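Quinoline 2-oxidoreductase large subunit (Pseudomonas putida, PDB 1T3Q) probably hydroxylates quinoline next to the ring nitrogen, as the molybdenum-bearing subunit of a xanthine dehydrogenase family enzyme that binds a pterin cytosine dinucleotide cofactor. Local coordinates at residues G640-I645 with I747-A752; G682-I687 with L717-I722. One frame throughout, in Å; residues are numbered along the deposited sequence.

Contact 1: G640-I645 with I747-A752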
ATOM      1  N   GLY B 640       7.572  42.488   1.335  1.00 16.11           N
ATOM      2  CA  GLY B 640       6.690  42.798   2.437  1.00 18.08           C
ATOM      3  C   GLY B 640       7.435  43.498   3.544  1.00 19.20           C
ATOM      4  O   GLY B 640       8.555  43.982   3.355  1.00 18.24           O
ATOM      5  N   GLY B 641       6.810  43.554   4.711  1.00 18.12           N
ATOM      6  CA  GLY B 641       7.432  44.197   5.845  1.00 19.42           C
ATOM      7  C   GLY B 641       6.822  43.695   7.134  1.00 19.82           C
ATOM      8  O   GLY B 641       5.715  43.157   7.138  1.00 20.93           O
ATOM      9  N   HIS B 642       7.560  43.855   8.225  1.00 20.01           N
ATOM     10  CA  HIS B 642       7.094  43.440   9.535  1.00 19.37           C
ATOM     11  C   HIS B 642       7.505  44.487  10.545  1.00 18.89           C
ATOM     12  O   HIS B 642       8.538  45.139  10.396  1.00 19.29           O
ATOM     13  CB  HIS B 642       7.716  42.103   9.954  1.00 19.89           C
ATOM     14  CG  HIS B 642       7.414  40.973   9.025  1.00 20.83           C
ATOM     15  ND1 HIS B 642       8.181  40.695   7.916  1.00 20.04           N
ATOM     16  CD2 HIS B 642       6.407  40.066   9.024  1.00 20.91           C
ATOM     17  CE1 HIS B 642       7.660  39.667   7.269  1.00 19.67           C
ATOM     18  NE2 HIS B 642       6.582  39.267   7.921  1.00 20.83           N
ATOM     19  N   ALA B 643       6.684  44.645  11.574  1.00 18.54           N
ATOM     20  CA  ALA B 643       6.966  45.578  12.656  1.00 18.62           C
ATOM     21  C   ALA B 643       6.575  44.853  13.931  1.00 19.80           C
ATOM     22  O   ALA B 643       5.510  44.236  14.006  1.00 19.29           O
ATOM     23  CB  ALA B 643       6.154  46.857  12.502  1.00 19.19           C
ATOM     24  N   ALA B 644       7.452  44.908  14.923  1.00 18.60           N
ATOM     25  CA  ALA B 644       7.197  44.247  16.187  1.00 19.08           C
ATOM     26  C   ALA B 644       7.362  45.229  17.327  1.00 19.08           C
ATOM     27  O   ALA B 644       8.191  46.138  17.270  1.00 19.90           O
ATOM     28  CB  ALA B 644       8.159  43.074  16.371  1.00 16.48           C
ATOM     29  N   ILE B 645       6.544  45.053  18.356  1.00 18.61           N
ATOM     30  CA  ILE B 645       6.628  45.885  19.540  1.00 18.61           C
ATOM     31  C   ILE B 645       6.945  44.926  20.677  1.00 19.17           C
ATOM     32  O   ILE B 645       6.248  43.930  20.869  1.00 20.44           O
ATOM     33  CB  ILE B 645       5.303  46.615  19.834  1.00 19.03           C
ATOM     34  CG1 ILE B 645       5.048  47.673  18.753  1.00 20.60           C
ATOM     35  CG2 ILE B 645       5.370  47.270  21.208  1.00 19.31           C
ATOM     36  CD1 ILE B 645       3.756  48.456  18.935  1.00 22.23           C
ATOM     37  N   ILE B 747      12.393  35.325   7.246  1.00 19.15           N
ATOM     38  CA  ILE B 747      13.478  36.092   6.653  1.00 19.66           C
ATOM     39  C   ILE B 747      13.471  37.453   7.338  1.00 18.88           C
ATOM     40  O   ILE B 747      14.498  37.937   7.798  1.00 19.92           O
ATOM     41  CB  ILE B 747      13.259  36.332   5.135  1.00 19.17           C
ATOM     42  CG1 ILE B 747      13.429  35.025   4.359  1.00 18.68           C
ATOM     43  CG2 ILE B 747      14.224  37.398   4.627  1.00 20.68           C
ATOM     44  CD1 ILE B 747      13.082  35.151   2.893  1.00 19.28           C
ATOM     45  N   SER B 748      12.278  38.032   7.431  1.00 18.65           N
ATOM     46  CA  SER B 748      12.083  39.372   7.973  1.00 17.24           C
ATOM     47  C   SER B 748      11.625  39.557   9.424  1.00 17.15           C
ATOM     48  O   SER B 748      12.130  40.434  10.117  1.00 15.88           O
ATOM     49  CB  SER B 748      11.124  40.119   7.039  1.00 18.39           C
ATOM     50  OG  SER B 748      10.766  41.393   7.541  1.00 18.86           O
ATOM     51  N   ALA B 749      10.670  38.761   9.891  1.00 18.12           N
ATOM     52  CA  ALA B 749      10.202  38.933  11.265  1.00 17.88           C
ATOM     53  C   ALA B 749      11.316  38.886  12.324  1.00 15.25           C
ATOM     54  O   ALA B 749      11.265  39.615  13.310  1.00 13.81           O
ATOM     55  CB  ALA B 749       9.111  37.904  11.589  1.00 18.33           C
ATOM     56  N   PRO B 750      12.338  38.035  12.142  1.00 16.03           N
ATOM     57  CA  PRO B 750      13.369  38.035  13.183  1.00 16.52           C
ATOM     58  C   PRO B 750      14.033  39.407  13.295  1.00 16.62           C
ATOM     59  O   PRO B 750      14.381  39.859  14.386  1.00 16.67           O
ATOM     60  CB  PRO B 750      14.344  36.961  12.708  1.00 17.32           C
ATOM     61  CG  PRO B 750      13.457  36.015  11.928  1.00 15.40           C
ATOM     62  CD  PRO B 750      12.588  36.976  11.148  1.00 15.15           C
ATOM     63  N   ALA B 751      14.212  40.065  12.153  1.00 16.86           N
ATOM     64  CA  ALA B 751      14.835  41.377  12.126  1.00 16.66           C
ATOM     65  C   ALA B 751      13.978  42.383  12.886  1.00 17.63           C
ATOM     66  O   ALA B 751      14.496  43.226  13.610  1.00 17.08           O
ATOM     67  CB  ALA B 751      15.038  41.832  10.678  1.00 17.46           C
ATOM     68  N   ALA B 752      12.662  42.281  12.727  1.00 17.31           N
ATOM     69  CA  ALA B 752      11.742  43.184  13.413  1.00 18.55           C
ATOM     70  C   ALA B 752      11.876  43.075  14.930  1.00 18.00           C
ATOM     71  O   ALA B 752      11.854  44.088  15.631  1.00 19.28           O
ATOM     72  CB  ALA B 752      10.297  42.885  12.991  1.00 18.90           C
TER
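His642 and Ser748 make the one hydrogen bond of this contact. ND1 of His642 lies 2.7 Å from OG of Ser748, at an angle of 152°; either could donate. OG comes in at the ring edge, near its plane. Ser748 holds OG there with chi1 at 174°, opposite its backbone N. Over one ring face sits the backbone N of Ala749, 3.7 Å from ND1 and offset toward the rim. The Ala752 methyl lies over the strand backbone, 3.9 Å from the carbonyl O of His642. Its CB also meets CB of Ala644 at 4.0 Å. These alanines add little bulk; the short segment axes approach to 7.2 Å.

Behind them, Ser461 OG bonds to Ser748 OG, and the Phe463 ring meets the imidazole with planes about 20° apart. Replacing His642 by an alanine is likely to leave Ser748 OG without its mate on this strand and to open a gap beside Ala749. The contact packs helix 744-761 onto strand 636-649 of a molybdopterin cofactor-binding domain; the His642 side chain is about 13 Å from the bound pterin cytosine dinucleotide. Its chemistry implies a buried polar link in an apolar seam, with Ser748 OG shared between two strands.

Contact 2: G682-I687 with L717-I722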
ATOM      1  N   GLY B 682       5.402  31.534  10.512  1.00 14.56           N
ATOM      2  CA  GLY B 682       6.758  32.039  10.355  1.00 14.00           C
ATOM      3  C   GLY B 682       7.099  33.048  11.437  1.00 15.48           C
ATOM      4  O   GLY B 682       8.219  33.071  11.946  1.00 16.77           O
ATOM      5  N   ILE B 683       6.135  33.890  11.795  1.00 14.97           N
ATOM      6  CA  ILE B 683       6.359  34.889  12.833  1.00 14.67           C
ATOM      7  C   ILE B 683       6.652  34.236  14.185  1.00 14.02           C
ATOM      8  O   ILE B 683       7.501  34.715  14.939  1.00 14.37           O
ATOM      9  CB  ILE B 683       5.143  35.851  12.966  1.00 15.19           C
ATOM     10  CG1 ILE B 683       5.122  36.812  11.768  1.00 15.11           C
ATOM     11  CG2 ILE B 683       5.236  36.644  14.285  1.00 13.39           C
ATOM     12  CD1 ILE B 683       3.871  37.682  11.670  1.00 12.88           C
ATOM     13  N   ALA B 684       5.956  33.146  14.494  1.00 15.43           N
ATOM     14  CA  ALA B 684       6.188  32.456  15.760  1.00 14.98           C
ATOM     15  C   ALA B 684       7.615  31.898  15.792  1.00 14.33           C
ATOM     16  O   ALA B 684       8.326  32.036  16.789  1.00 13.84           O
ATOM     17  CB  ALA B 684       5.170  31.330  15.948  1.00 13.12           C
ATOM     18  N   GLN B 685       8.038  31.274  14.701  1.00 15.32           N
ATOM     19  CA  GLN B 685       9.391  30.725  14.649  1.00 16.87           C
ATOM     20  C   GLN B 685      10.424  31.839  14.772  1.00 15.53           C
ATOM     21  O   GLN B 685      11.494  31.637  15.351  1.00 17.52           O
ATOM     22  CB  GLN B 685       9.604  29.928  13.356  1.00 16.94           C
ATOM     23  CG  GLN B 685       8.896  28.573  13.366  1.00 17.39           C
ATOM     24  CD  GLN B 685       9.002  27.835  12.046  1.00 15.76           C
ATOM     25  OE1 GLN B 685       8.838  28.428  10.986  1.00 18.94           O
ATOM     26  NE2 GLN B 685       9.258  26.531  12.108  1.00 17.71           N
ATOM     27  N   ALA B 686      10.094  33.017  14.239  1.00 15.55           N
ATOM     28  CA  ALA B 686      10.976  34.184  14.296  1.00 14.88           C
ATOM     29  C   ALA B 686      11.152  34.647  15.740  1.00 16.17           C
ATOM     30  O   ALA B 686      12.246  35.020  16.161  1.00 14.85           O
ATOM     31  CB  ALA B 686      10.396  35.323  13.449  1.00 14.32           C
ATOM     32  N   ILE B 687      10.060  34.638  16.495  1.00 15.68           N
ATOM     33  CA  ILE B 687      10.111  35.027  17.893  1.00 15.20           C
ATOM     34  C   ILE B 687      10.948  33.985  18.636  1.00 14.44           C
ATOM     35  O   ILE B 687      11.702  34.308  19.559  1.00 14.35           O
ATOM     36  CB  ILE B 687       8.688  35.092  18.482  1.00 15.87           C
ATOM     37  CG1 ILE B 687       7.974  36.323  17.920  1.00 16.34           C
ATOM     38  CG2 ILE B 687       8.741  35.118  20.010  1.00 17.83           C
ATOM     39  CD1 ILE B 687       6.464  36.333  18.163  1.00 15.95           C
ATOM     40  N   LEU B 717       1.897  31.472  24.903  1.00 17.54           N
ATOM     41  CA  LEU B 717       2.184  32.636  25.736  1.00 19.42           C
ATOM     42  C   LEU B 717       3.321  33.510  25.210  1.00 19.02           C
ATOM     43  O   LEU B 717       3.618  34.562  25.779  1.00 18.68           O
ATOM     44  CB  LEU B 717       2.504  32.183  27.165  1.00 21.37           C
ATOM     45  CG  LEU B 717       1.380  31.392  27.857  1.00 23.97           C
ATOM     46  CD1 LEU B 717       1.861  30.857  29.198  1.00 25.23           C
ATOM     47  CD2 LEU B 717       0.168  32.286  28.037  1.00 24.23           C
ATOM     48  N   ASP B 718       3.948  33.071  24.128  1.00 18.01           N
ATOM     49  CA  ASP B 718       5.060  33.805  23.529  1.00 19.16           C
ATOM     50  C   ASP B 718       4.672  34.567  22.278  1.00 18.56           C
ATOM     51  O   ASP B 718       5.313  35.558  21.931  1.00 20.01           O
ATOM     52  CB  ASP B 718       6.193  32.845  23.171  1.00 19.03           C
ATOM     53  CG  ASP B 718       6.801  32.184  24.383  1.00 19.08           C
ATOM     54  OD1 ASP B 718       7.336  32.911  25.245  1.00 20.88           O
ATOM     55  OD2 ASP B 718       6.742  30.943  24.475  1.00 20.04           O
ATOM     56  N   VAL B 719       3.628  34.106  21.597  1.00 19.38           N
ATOM     57  CA  VAL B 719       3.193  34.740  20.359  1.00 18.12           C
ATOM     58  C   VAL B 719       1.912  35.533  20.565  1.00 19.51           C
ATOM     59  O   VAL B 719       0.904  34.998  21.033  1.00 20.77           O
ATOM     60  CB  VAL B 719       2.960  33.680  19.255  1.00 18.46           C
ATOM     61  CG1 VAL B 719       2.841  34.355  17.890  1.00 16.21           C
ATOM     62  CG2 VAL B 719       4.102  32.667  19.258  1.00 15.68           C
ATOM     63  N   PRO B 720       1.934  36.828  20.214  1.00 20.07           N
ATOM     64  CA  PRO B 720       0.756  37.685  20.370  1.00 19.25           C
ATOM     65  C   PRO B 720      -0.184  37.497  19.194  1.00 18.85           C
ATOM     66  O   PRO B 720       0.108  36.735  18.269  1.00 17.06           O
ATOM     67  CB  PRO B 720       1.360  39.080  20.371  1.00 20.00           C
ATOM     68  CG  PRO B 720       2.436  38.935  19.305  1.00 19.56           C
ATOM     69  CD  PRO B 720       3.073  37.594  19.666  1.00 18.74           C
ATOM     70  N   ASP B 721      -1.328  38.171  19.229  1.00 18.30           N
ATOM     71  CA  ASP B 721      -2.228  38.100  18.090  1.00 18.96           C
ATOM     72  C   ASP B 721      -1.480  38.938  17.056  1.00 18.09           C
ATOM     73  O   ASP B 721      -0.776  39.883  17.411  1.00 17.40           O
ATOM     74  CB  ASP B 721      -3.592  38.705  18.421  1.00 19.04           C
ATOM     75  CG  ASP B 721      -4.387  37.831  19.376  1.00 21.71           C
ATOM     76  OD1 ASP B 721      -4.503  36.616  19.109  1.00 19.48           O
ATOM     77  OD2 ASP B 721      -4.896  38.349  20.391  1.00 26.55           O
ATOM     78  N   ILE B 722      -1.626  38.580  15.789  1.00 18.01           N
ATOM     79  CA  ILE B 722      -0.917  39.246  14.705  1.00 18.13           C
ATOM     80  C   ILE B 722      -1.844  39.933  13.707  1.00 19.91           C
ATOM     81  O   ILE B 722      -2.853  39.359  13.295  1.00 20.83           O
ATOM     82  CB  ILE B 722      -0.051  38.195  13.960  1.00 18.14           C
ATOM     83  CG1 ILE B 722       0.973  37.609  14.934  1.00 13.31           C
ATOM     84  CG2 ILE B 722       0.621  38.813  12.739  1.00 17.32           C
ATOM     85  CD1 ILE B 722       1.478  36.224  14.541  1.00 19.26           C
TER
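Ile683 and Ile722 meet tip to tip at the tight end of this contact. CD1 of Ile683 lies 3.6 Å from CG2 of Ile722. The second branch is used as well: CG2 of Ile683 is 3.8 Å from CD1 of Ile722. The next residue, Ala684, offers only a methyl, and Val719 reaches in to it. CG2 of Val719 stands 3.7 Å from CB of Ala684. Val719 has CG1 anti to the backbone N (chi1 -166°); this leaves CG2 for Ala684, while CG1 faces CD1 of Ile687 at 4.1 Å.

Ile687, one turn on from Ile683, closes the apolar row. Its CD1 reaches CD of the Pro720 ring at 3.9 Å, and its CG2 lies 4.0 Å from the carbonyl O of Asp718. Phe660 of strand 655-665 touches Ile683, Ile687 and Ile722, so the row continues into the sheet.

The solvent side of the loop is more open and polar: Asp718 is partly exposed and Asp721 exposed. Asp718 OD2 accepts a bond from Thr715 N and forms a salt bridge with Arg186 of the medium subunit. Asp721 OD1 forms salt bridges with Arg130 and Arg134 of the small subunit.

No hydrogen bond joins the two segments. The chemistry therefore implies a division of work: apolar side chains seat the loop on helix 672-692, while its carboxylates face the partner subunits and probably help hold the complex by charge.

The two contacts are neighbours, with centres about 11 Å apart on the same side of the chain's centre. Contact 2 is nested along the chain inside the loop closed by contact 1: strand 636-649 comes first, then helix 672-692, the 717-722 segment and helix 744-761. CB of Ala749 in contact 1 lies 3.4 Å from CB of Ala686 on helix 672-692. A four-stranded mixed sheet unites them, since it includes strands 636-649 and 722-726. Helices 672-692 and 744-761 pack together near this sheet, and the 717-722 loop carries the packing out to the small and medium subunits. Gln685 of helix 672-692 bonds through OE1 to NH1 of Arg371, which lines the molybdenum pocket.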